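Local structure of anopheles Plasmodium-responsive Leucine-rich repeat protein 1B (Anopheles gambiae, 4XGO) at residues 121-126 against 142-147; 215-220 against 239-244. The protein probably takes part in the mosquito's response to Plasmodium through protein binding, the chain described here being its leucine-rich repeat domain. All blocks are in the same frame, centred on the assembly; numbering follows the deposited sequence. Where two conformers were deposited one is given.

In the fold
This leucine-rich repeat domain joins neighbouring turns of its solenoid in two ways, and contacts 1 and 2 give one example of each. Contact 1 comes first along the chain and closes before contact 2 opens; their centres lie 32 Å apart and their nearest atoms about 22 Å. In contact 1 the strands 123-125 and 144-146, consecutive members of the long parallel strand array of the solenoid, are joined by direct backbone hydrogen bonds. In contact 2 a loop that follows strand 206-208 runs beside strand 240-243, away from that array; a row of waters bridges most of their backbone groups, while side chains pack directly. The two contacts thus join successive turns at different places around the coil.

Contact 1. Residues 121-126 against 142-147; sequences LQNLQL and LFHVNV. With NAG (2-acetamido-2-deoxy-beta-D-glucopyranose), chain C; GOL (glycerol), chain I.
Gln122 and His144 begin the backbone pairing of two parallel strands, 123-125 and 144-146, whose axes come within 4.9 Å. The carbonyl of Gln122 is gripped twice: Phe143 N reaches a lone pair in the carbonyl plane at 2.8 Å from Gln122 O, and His144 N binds the same oxygen. From there the bonds alternate in parallel fashion, Leu124 N to His144 O, Asn146 N to Leu124 O, and Leu126 N to Asn146 O, the last at 2.8 Å with an N-H...O angle of 168°. CA-H...O contacts, such as Val145 CA to Leu124 O at 3.4 Å, fill in between.

Apolar side chains pack on the inner side of the strands. Leu142 sends its CD2 branch back to Leu124 CB, 3.8 Å away, while Leu121 lies alongside it with CG against the same methyl. Further along, Leu126 CB meets Val147 CG1 more loosely. These residues occupy the repeated hydrophobic positions of the leucine-rich repeat.

Polar groups cover the other side. Asn123 OD1 touches His144 CB at 3.3 Å, the two side chains pointing the same way with amide and ring nearly perpendicular (83°); two conformers of Asn123 were deposited and this holds for one. Asn146 carries the glycan: its ND2 is bonded covalently to C1 of the sugar at 1.4 Å. With CG anti to the backbone N (chi1 -167°), the amide can also give its remaining N-H to glycerol O2, 2.8 Å from Asn146 ND2, and Ser148 binds its OD1. The glycerol, probably from the crystallisation liquor, also approaches Gln125, but that link is doubtful.

The chemistry therefore separates by face: hydrocarbon seals the interior, main-chain bonds fix the spacing of successive turns, and the polar side bears a sugar, which also bonds to Asp165 on the next strand.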
loop_
_atom_site.group_PDB
_atom_site.type_symbol
_atom_site.label_atom_id
_atom_site.label_comp_id
_atom_site.label_asym_id
_atom_site.label_seq_id
_atom_site.Cartn_x
_atom_site.Cartn_y
_atom_site.Cartn_z
ATOM N N LEU A 121 -12.169 27.255 -0.303
ATOM C CA LEU A 121 -11.516 25.962 -0.516
ATOM C C LEU A 121 -10.955 25.872 -1.938
ATOM O O LEU A 121 -11.706 25.899 -2.915
ATOM C CB LEU A 121 -12.497 24.813 -0.244
ATOM C CG LEU A 121 -11.964 23.371 -0.425
ATOM C CD1 LEU A 121 -10.852 23.078 0.550
ATOM C CD2 LEU A 121 -13.075 22.343 -0.268
ATOM N N GLN A 122 -9.633 25.765 -2.067
ATOM C CA GLN A 122 -9.019 25.750 -3.387
ATOM C C GLN A 122 -8.423 24.415 -3.780
ATOM O O GLN A 122 -8.343 24.123 -4.962
ATOM C CB GLN A 122 -7.905 26.793 -3.483
ATOM C CG GLN A 122 -8.387 28.221 -3.450
ATOM C CD GLN A 122 -7.360 29.188 -4.000
ATOM O OE1 GLN A 122 -6.401 28.790 -4.682
ATOM N NE2 GLN A 122 -7.534 30.456 -3.684
ATOM N N ASN A 123 -7.975 23.636 -2.799
ATOM C CA ASN A 123 -7.255 22.397 -3.060
ATOM C C ASN A 123 -7.941 21.256 -2.323
ATOM O O ASN A 123 -8.030 21.272 -1.104
ATOM C CB ASN A 123 -5.792 22.543 -2.640
ATOM C CG ASN A 123 -5.092 23.683 -3.367
ATOM O OD1 ASN A 123 -4.744 23.570 -4.546
ATOM N ND2 ASN A 123 -4.876 24.786 -2.667
ATOM N N LEU A 124 -8.426 20.280 -3.090
ATOM C CA LEU A 124 -9.204 19.198 -2.540
ATOM C C LEU A 124 -8.651 17.867 -3.063
ATOM O O LEU A 124 -8.588 17.642 -4.288
ATOM C CB LEU A 124 -10.666 19.366 -2.928
ATOM C CG LEU A 124 -11.639 18.295 -2.460
ATOM C CD1 LEU A 124 -11.626 18.121 -0.951
ATOM C CD2 LEU A 124 -13.039 18.628 -2.950
ATOM N N GLN A 125 -8.254 17.017 -2.126
ATOM C CA GLN A 125 -7.641 15.731 -2.439
ATOM C C GLN A 125 -8.483 14.632 -1.824
ATOM O O GLN A 125 -8.575 14.537 -0.589
ATOM C CB GLN A 125 -6.235 15.673 -1.857
ATOM C CG GLN A 125 -5.303 16.741 -2.391
ATOM C CD GLN A 125 -5.024 16.561 -3.851
ATOM O OE1 GLN A 125 -4.617 15.476 -4.285
ATOM N NE2 GLN A 125 -5.242 17.623 -4.638
ATOM N N LEU A 126 -9.123 13.835 -2.682
ATOM C CA LEU A 126 -10.009 12.759 -2.280
ATOM C C LEU A 126 -9.683 11.458 -3.008
ATOM O O LEU A 126 -10.542 10.552 -3.084
ATOM C CB LEU A 126 -11.458 13.150 -2.574
ATOM C CG LEU A 126 -12.016 14.300 -1.722
ATOM C CD1 LEU A 126 -13.380 14.742 -2.202
ATOM C CD2 LEU A 126 -12.058 13.904 -0.262
ATOM N N LEU A 142 -12.806 26.023 -6.092
ATOM C CA LEU A 142 -11.787 24.979 -6.383
ATOM C C LEU A 142 -10.850 25.360 -7.519
ATOM O O LEU A 142 -11.271 25.882 -8.546
ATOM C CB LEU A 142 -12.437 23.620 -6.674
ATOM C CG LEU A 142 -13.087 22.932 -5.480
ATOM C CD1 LEU A 142 -13.880 21.708 -5.921
ATOM C CD2 LEU A 142 -12.089 22.538 -4.393
ATOM N N PHE A 143 -9.561 25.104 -7.299
ATOM C CA PHE A 143 -8.501 25.413 -8.245
ATOM C C PHE A 143 -7.794 24.117 -8.671
ATOM O O PHE A 143 -7.477 23.945 -9.850
ATOM C CB PHE A 143 -7.516 26.383 -7.587
ATOM C CG PHE A 143 -6.387 26.815 -8.478
ATOM C CD1 PHE A 143 -6.622 27.622 -9.580
ATOM C CD2 PHE A 143 -5.077 26.455 -8.179
ATOM C CE1 PHE A 143 -5.581 28.009 -10.405
ATOM C CE2 PHE A 143 -4.028 26.848 -8.995
ATOM C CZ PHE A 143 -4.285 27.635 -10.103
ATOM N N HIS A 144 -7.494 23.248 -7.698
ATOM C CA HIS A 144 -6.803 21.971 -7.960
ATOM C C HIS A 144 -7.595 20.881 -7.265
ATOM O O HIS A 144 -7.832 20.974 -6.057
ATOM C CB HIS A 144 -5.391 21.968 -7.374
ATOM C CG HIS A 144 -4.367 22.620 -8.232
ATOM N ND1 HIS A 144 -3.019 22.463 -8.003
ATOM C CD2 HIS A 144 -4.475 23.403 -9.330
ATOM C CE1 HIS A 144 -2.342 23.141 -8.913
ATOM N NE2 HIS A 144 -3.206 23.723 -9.727
ATOM N N VAL A 145 -8.020 19.862 -8.017
ATOM C CA VAL A 145 -8.848 18.821 -7.482
ATOM C C VAL A 145 -8.354 17.435 -7.930
ATOM O O VAL A 145 -8.036 17.237 -9.101
ATOM C CB VAL A 145 -10.303 18.986 -7.958
ATOM C CG1 VAL A 145 -11.129 17.831 -7.444
ATOM C CG2 VAL A 145 -10.883 20.318 -7.468
ATOM N N ASN A 146 -8.324 16.481 -7.006
ATOM C CA ASN A 146 -7.957 15.120 -7.340
ATOM C C ASN A 146 -8.972 14.185 -6.730
ATOM O O ASN A 146 -9.078 14.092 -5.493
ATOM C CB ASN A 146 -6.537 14.832 -6.839
ATOM C CG ASN A 146 -5.957 13.556 -7.396
ATOM O OD1 ASN A 146 -6.682 12.637 -7.827
ATOM N ND2 ASN A 146 -4.620 13.508 -7.409
ATOM N N VAL A 147 -9.737 13.506 -7.596
ATOM C CA VAL A 147 -10.681 12.493 -7.189
ATOM C C VAL A 147 -10.376 11.145 -7.866
ATOM O O VAL A 147 -11.268 10.317 -8.031
ATOM C CB VAL A 147 -12.162 12.900 -7.433
ATOM C CG1 VAL A 147 -12.545 14.084 -6.553
ATOM C CG2 VAL A 147 -12.444 13.217 -8.909
HETATM C C1 NAG C . -3.889 12.361 -7.901
HETATM C C2 NAG C . -2.522 12.770 -8.450
HETATM C C3 NAG C . -1.726 11.524 -8.853
HETATM C C4 NAG C . -1.623 10.545 -7.694
HETATM C C5 NAG C . -3.012 10.326 -7.086
HETATM C C6 NAG C . -2.887 9.495 -5.806
HETATM C C7 NAG C . -1.954 14.596 -9.957
HETATM C C8 NAG C . -2.188 15.280 -11.266
HETATM N N2 NAG C . -2.686 13.533 -9.655
HETATM O O3 NAG C . -0.444 11.876 -9.348
HETATM O O4 NAG C . -1.210 9.261 -8.177
HETATM O O5 NAG C . -3.657 11.551 -6.774
HETATM O O6 NAG C . -3.393 8.221 -6.155
HETATM O O7 NAG C . -1.102 15.032 -9.196
HETATM C C1 GOL I . -2.785 17.723 -6.897
HETATM O O1 GOL I . -3.747 17.482 -7.935
HETATM C C2 GOL I . -2.101 16.419 -6.507
HETATM O O2 GOL I . -3.057 15.416 -6.132
HETATM C C3 GOL I . -1.121 16.677 -5.370
HETATM O O3 GOL I . 0.023 15.831 -5.537
#

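Contact 2. Residues 215-220 against 239-244; sequences EKITYQ and VALDFY. Unlike the reference sequence in segment 215-220: Lys216 (reference Ile), Tyr219 (reference Ile), Gln220 (reference His). With PO4 (phosphate ion), chain E.
Tyr219 reaches across to Phe243 and Tyr244, and its path illustrates how one aromatic side chain can knit two turns together. Its CB sits 4.0 Å from Tyr244 CE2 and also borders the carbonyl of Asp242. The first torsion (chi1 -170°) sets CG opposite the residue's own backbone N, carrying the ring over Phe243. There Tyr219 CD1 lies over the Phe243 face, 3.5 Å from Phe243 CG, and CE1 follows along the same ring. The result is an offset stack with planes 30° apart; Phe243 CB in turn adds a CH-pi contact over the tyrosine face. On the other flank CD2 approaches Tyr244 N, and the edge of Tyr219 points to the face of Tyr244 with the planes at 64°. The hydroxyl tip passes beyond both segments to Gln270 and the carbonyl of Arg246.

Residues 217 and 219 are matched by 241 and 243 in the next turn of the leucine-rich repeat solenoid. Ile217 adds aliphatic packing, with CB 3.7 Å from Leu241 CD2 and its CG2 branch coming obliquely to Phe243 CZ.

Strand 240-243 pairs directly with 263-266, but toward 215-220 waters take the place of main-chain partners. One donates a hydrogen bond to Ile217 O at 2.8 Å and accepts one from Asp242 N; others join Glu215 O to Ala240 N, Ile217 N to Ala240 O, and Tyr219 N to Asp242 O. The one direct bond, Val239 N to Glu215 O at 3.5 Å, is weak. Thr218 turns away and holds a phosphate ion, probably from the crystallisation liquor, through N and OG1, with Thr195 as a further partner.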
loop_
_atom_site.group_PDB
_atom_site.type_symbol
_atom_site.label_atom_id
_atom_site.label_comp_id
_atom_site.label_asym_id
_atom_site.label_seq_id
_atom_site.Cartn_x
_atom_site.Cartn_y
_atom_site.Cartn_z
ATOM N N GLU A 215 -14.956 5.145 -29.491
ATOM C CA GLU A 215 -14.848 4.501 -30.819
ATOM C C GLU A 215 -14.633 5.527 -31.930
ATOM O O GLU A 215 -14.065 5.198 -32.989
ATOM C CB GLU A 215 -16.069 3.628 -31.115
ATOM C CG GLU A 215 -15.913 2.886 -32.436
ATOM C CD GLU A 215 -17.011 1.901 -32.726
ATOM O OE1 GLU A 215 -17.900 1.717 -31.854
ATOM O OE2 GLU A 215 -16.967 1.323 -33.846
ATOM N N LYS A 216 -15.075 6.761 -31.690
ATOM C CA LYS A 216 -14.888 7.876 -32.605
ATOM C C LYS A 216 -14.352 9.083 -31.876
ATOM O O LYS A 216 -14.565 9.206 -30.673
ATOM C CB LYS A 216 -16.234 8.277 -33.225
ATOM C CG LYS A 216 -16.948 7.175 -33.980
ATOM C CD LYS A 216 -18.224 7.716 -34.621
ATOM N N ILE A 217 -13.643 9.954 -32.588
ATOM C CA ILE A 217 -13.307 11.296 -32.100
ATOM C C ILE A 217 -13.838 12.267 -33.138
ATOM O O ILE A 217 -13.411 12.240 -34.288
ATOM C CB ILE A 217 -11.797 11.540 -31.932
ATOM C CG1 ILE A 217 -11.228 10.647 -30.828
ATOM C CG2 ILE A 217 -11.524 13.008 -31.620
ATOM C CD1 ILE A 217 -9.735 10.615 -30.780
ATOM N N THR A 218 -14.797 13.094 -32.735
ATOM C CA THR A 218 -15.398 14.076 -33.620
ATOM C C THR A 218 -14.557 15.334 -33.597
ATOM O O THR A 218 -14.495 16.030 -32.595
ATOM C CB THR A 218 -16.829 14.410 -33.179
ATOM O OG1 THR A 218 -17.636 13.237 -33.311
ATOM C CG2 THR A 218 -17.422 15.538 -34.024
ATOM N N TYR A 219 -13.930 15.644 -34.719
ATOM C CA TYR A 219 -12.933 16.695 -34.745
ATOM C C TYR A 219 -13.526 18.074 -34.408
ATOM O O TYR A 219 -12.825 18.923 -33.860
ATOM C CB TYR A 219 -12.228 16.699 -36.102
ATOM C CG TYR A 219 -11.012 17.591 -36.175
ATOM C CD1 TYR A 219 -9.863 17.298 -35.452
ATOM C CD2 TYR A 219 -11.011 18.727 -36.975
ATOM C CE1 TYR A 219 -8.740 18.113 -35.522
ATOM C CE2 TYR A 219 -9.897 19.547 -37.055
ATOM C CZ TYR A 219 -8.766 19.238 -36.335
ATOM O OH TYR A 219 -7.668 20.073 -36.427
ATOM N N GLN A 220 -14.811 18.280 -34.696
ATOM C CA GLN A 220 -15.492 19.548 -34.384
ATOM C C GLN A 220 -15.529 19.858 -32.888
ATOM O O GLN A 220 -15.691 21.015 -32.502
ATOM C CB GLN A 220 -16.926 19.552 -34.944
ATOM C CG GLN A 220 -17.690 20.862 -34.772
ATOM C CD GLN A 220 -18.387 20.992 -33.425
ATOM O OE1 GLN A 220 -18.626 19.997 -32.735
ATOM N NE2 GLN A 220 -18.703 22.227 -33.035
ATOM N N VAL A 239 -11.569 3.286 -34.511
ATOM C CA VAL A 239 -11.393 2.555 -35.778
ATOM C C VAL A 239 -11.007 3.462 -36.930
ATOM O O VAL A 239 -10.179 3.106 -37.773
ATOM C CB VAL A 239 -12.656 1.740 -36.153
ATOM C CG1 VAL A 239 -12.452 1.006 -37.468
ATOM C CG2 VAL A 239 -12.991 0.749 -35.052
ATOM N N ALA A 240 -11.614 4.631 -36.988
ATOM C CA ALA A 240 -11.395 5.543 -38.085
ATOM C C ALA A 240 -11.380 6.971 -37.572
ATOM O O ALA A 240 -12.202 7.351 -36.742
ATOM C CB ALA A 240 -12.486 5.357 -39.125
ATOM N N LEU A 241 -10.430 7.752 -38.052
ATOM C CA LEU A 241 -10.350 9.164 -37.721
ATOM C C LEU A 241 -10.210 9.970 -38.992
ATOM O O LEU A 241 -9.503 9.562 -39.913
ATOM C CB LEU A 241 -9.146 9.454 -36.819
ATOM C CG LEU A 241 -9.140 8.812 -35.438
ATOM C CD1 LEU A 241 -7.784 9.021 -34.776
ATOM C CD2 LEU A 241 -10.225 9.403 -34.569
ATOM N N ASP A 242 -10.911 11.099 -39.033
ATOM C CA ASP A 242 -10.834 12.048 -40.136
ATOM C C ASP A 242 -10.720 13.455 -39.540
ATOM O O ASP A 242 -11.722 14.054 -39.132
ATOM C CB ASP A 242 -12.079 11.923 -41.029
ATOM C CG ASP A 242 -12.130 12.978 -42.127
ATOM O OD1 ASP A 242 -11.100 13.650 -42.368
ATOM O OD2 ASP A 242 -13.221 13.138 -42.738
ATOM N N PHE A 243 -9.479 13.951 -39.474
ATOM C CA PHE A 243 -9.166 15.293 -38.966
ATOM C C PHE A 243 -9.005 16.295 -40.124
ATOM O O PHE A 243 -7.941 16.426 -40.727
ATOM C CB PHE A 243 -7.893 15.235 -38.107
ATOM C CG PHE A 243 -8.084 14.571 -36.758
ATOM C CD1 PHE A 243 -9.243 13.846 -36.441
ATOM C CD2 PHE A 243 -7.094 14.674 -35.790
ATOM C CE1 PHE A 243 -9.402 13.252 -35.197
ATOM C CE2 PHE A 243 -7.242 14.064 -34.551
ATOM C CZ PHE A 243 -8.394 13.359 -34.249
ATOM N N TYR A 244 -10.065 17.032 -40.407
ATOM C CA TYR A 244 -10.183 17.778 -41.674
ATOM C C TYR A 244 -10.052 19.287 -41.542
ATOM O O TYR A 244 -9.753 19.975 -42.523
ATOM C CB TYR A 244 -11.547 17.493 -42.302
ATOM C CG TYR A 244 -12.668 17.830 -41.347
ATOM C CD1 TYR A 244 -13.225 19.110 -41.316
ATOM C CD2 TYR A 244 -13.136 16.879 -40.439
ATOM C CE1 TYR A 244 -14.236 19.423 -40.426
ATOM C CE2 TYR A 244 -14.139 17.182 -39.542
ATOM C CZ TYR A 244 -14.687 18.454 -39.536
ATOM O OH TYR A 244 -15.682 18.746 -38.639
HETATM P P PO4 E . -16.963 11.644 -29.979
HETATM O O1 PO4 E . -17.537 11.337 -31.361
HETATM O O2 PO4 E . -15.783 12.569 -30.116
HETATM O O3 PO4 E . -16.575 10.323 -29.342
HETATM O O4 PO4 E . -18.027 12.321 -29.130
HETATM O O HOH W 1 -14.279 4.910 -35.518
HETATM O O HOH W 2 -13.767 9.032 -35.291
HETATM O O HOH W 3 -12.848 11.444 -36.905
HETATM O O HOH W 4 -13.926 13.888 -37.275
HETATM O O HOH W 5 -16.262 17.147 -36.703
#